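PDB 3PF0: imelysin-like protein from Psychrobacter arcticus, which is of unknown function but belongs to the imelysin-like (peptidase M75) family and has been considered a putative metalloendopeptidase. Local coordinates for residues 243-248 and 270-275. Numbering follows the deposited sequence.
Sequences SNAIEQ and AIINAK
Two helices of the all-helical imelysin-like fold, 225-250 and 268-283, meet here through three buried apolar side chains: Ile-272 from the later helix lies against Ala-245 and Ile-246 of the earlier one. The delta methyl of Ile-272 carries most of the contact. Its CD1 lies 4.1 Å from CB of Ala-245, a methyl directed toward the opposing helix, and equally 4.1 Å from CD1 of Ile-246. The same Ile-246 methyl also reaches back along the partner's chain, with CD1 4.1 Å from CG1 of Ile-272; the two isoleucine side chains pass each other at a slant. Both have CG1 beside the backbone N (chi1 -58° in each), but their CB bonds are oriented differently: that of Ile-272 heads for helix 225-250, whereas that of Ile-246 points to one side of the partner helix, and its CG1-CD1 arm brings the terminal methyl across. All these separations are van der Waals approaches, and no hydrogen bond crosses between the segments. With the nearest alpha carbons, CA of Ala-245 and CA of Ile-272, 8.5 Å apart and just 95 Å² buried in total, the interface is small. Residues 243-247 form a wider pi-type turn, marked by the bond from Gln-248 N to Ser-243 O (3.0 Å), while segment 270-275 keeps regular alpha-helical bonds such as Ala-274 N to Ala-270 O (3.1 Å). Around the contact, Ile-246 also packs on Leu-333, Tyr-334 and Leu-337 of helix 327-351, and Ile-272 touches Met-241 one turn earlier in helix 225-250. Helix 268-283 meets helix 92-112 as well, through Ile-271 on Ala-106 and Ala-270 on Leu-103.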
# COMPACT_ATOMS: atom_id res chain seq x y z
N SER A 243 5.35 -11.58 -5.30
CA SER A 243 5.79 -11.64 -6.70
C SER A 243 6.56 -10.40 -7.15
O SER A 243 7.74 -10.51 -7.47
CB SER A 243 4.60 -11.86 -7.63
OG SER A 243 3.98 -13.11 -7.37
N ASN A 244 5.89 -9.22 -7.18
CA ASN A 244 6.46 -7.97 -7.68
C ASN A 244 7.45 -7.33 -6.74
O ASN A 244 8.39 -6.71 -7.23
CB ASN A 244 5.36 -6.95 -8.05
CG ASN A 244 4.41 -7.43 -9.11
OD1 ASN A 244 4.72 -8.30 -9.94
ND2 ASN A 244 3.22 -6.85 -9.13
N ALA A 245 7.24 -7.43 -5.42
CA ALA A 245 8.14 -6.79 -4.47
C ALA A 245 9.25 -7.71 -3.94
O ALA A 245 10.31 -7.20 -3.58
CB ALA A 245 7.35 -6.22 -3.31
N ILE A 246 9.04 -9.05 -3.89
CA ILE A 246 10.04 -9.94 -3.30
C ILE A 246 10.72 -10.86 -4.33
O ILE A 246 11.92 -10.73 -4.54
CB ILE A 246 9.44 -10.76 -2.10
CG1 ILE A 246 8.88 -9.82 -0.98
CG2 ILE A 246 10.42 -11.80 -1.52
CD1 ILE A 246 9.91 -8.89 -0.24
N GLU A 247 9.98 -11.81 -4.94
CA GLU A 247 10.52 -12.80 -5.87
C GLU A 247 11.26 -12.17 -7.06
O GLU A 247 12.42 -12.51 -7.28
CB GLU A 247 9.42 -13.74 -6.39
CG GLU A 247 9.91 -14.83 -7.32
CD GLU A 247 8.83 -15.75 -7.85
OE1 GLU A 247 7.83 -15.24 -8.40
OE2 GLU A 247 9.00 -16.99 -7.74
N GLN A 248 10.58 -11.28 -7.80
CA GLN A 248 11.13 -10.66 -9.01
C GLN A 248 12.33 -9.72 -8.73
O GLN A 248 13.35 -9.92 -9.39
CB GLN A 248 10.04 -9.92 -9.81
CG GLN A 248 9.19 -10.84 -10.67
CD GLN A 248 7.85 -10.23 -11.02
OE1 GLN A 248 7.72 -9.03 -11.30
NE2 GLN A 248 6.81 -11.06 -11.02
N ALA A 270 10.38 -1.52 5.92
CA ALA A 270 9.30 -0.69 6.44
C ALA A 270 8.02 -0.79 5.58
O ALA A 270 6.93 -0.77 6.14
CB ALA A 270 9.74 0.76 6.53
N ILE A 271 8.17 -0.92 4.24
CA ILE A 271 7.02 -1.04 3.33
C ILE A 271 6.36 -2.43 3.49
O ILE A 271 5.15 -2.50 3.64
CB ILE A 271 7.41 -0.74 1.85
CG1 ILE A 271 8.13 0.64 1.71
CG2 ILE A 271 6.18 -0.81 0.92
CD1 ILE A 271 7.35 1.90 2.34
N ILE A 272 7.17 -3.52 3.52
CA ILE A 272 6.66 -4.89 3.67
C ILE A 272 5.97 -5.06 5.04
O ILE A 272 4.91 -5.67 5.12
CB ILE A 272 7.78 -5.95 3.41
CG1 ILE A 272 8.40 -5.79 1.99
CG2 ILE A 272 7.29 -7.39 3.64
CD1 ILE A 272 7.42 -5.80 0.75
N ASN A 273 6.56 -4.48 6.10
CA ASN A 273 6.04 -4.49 7.47
C ASN A 273 4.67 -3.80 7.56
O ASN A 273 3.75 -4.35 8.17
CB ASN A 273 7.05 -3.82 8.40
CG ASN A 273 6.80 -4.01 9.87
OD1 ASN A 273 6.80 -5.14 10.39
ND2 ASN A 273 6.64 -2.91 10.57
N ALA A 274 4.53 -2.62 6.94
CA ALA A 274 3.26 -1.87 6.93
C ALA A 274 2.15 -2.70 6.27
O ALA A 274 1.05 -2.77 6.80
CB ALA A 274 3.44 -0.54 6.20
N LYS A 275 2.47 -3.39 5.15
CA LYS A 275 1.52 -4.24 4.44
C LYS A 275 1.15 -5.46 5.29
O LYS A 275 -0.03 -5.78 5.39
CB LYS A 275 2.07 -4.67 3.07
CG LYS A 275 2.21 -3.51 2.10
CD LYS A 275 2.51 -3.97 0.69
CE LYS A 275 2.33 -2.81 -0.25
NZ LYS A 275 1.78 -3.25 -1.55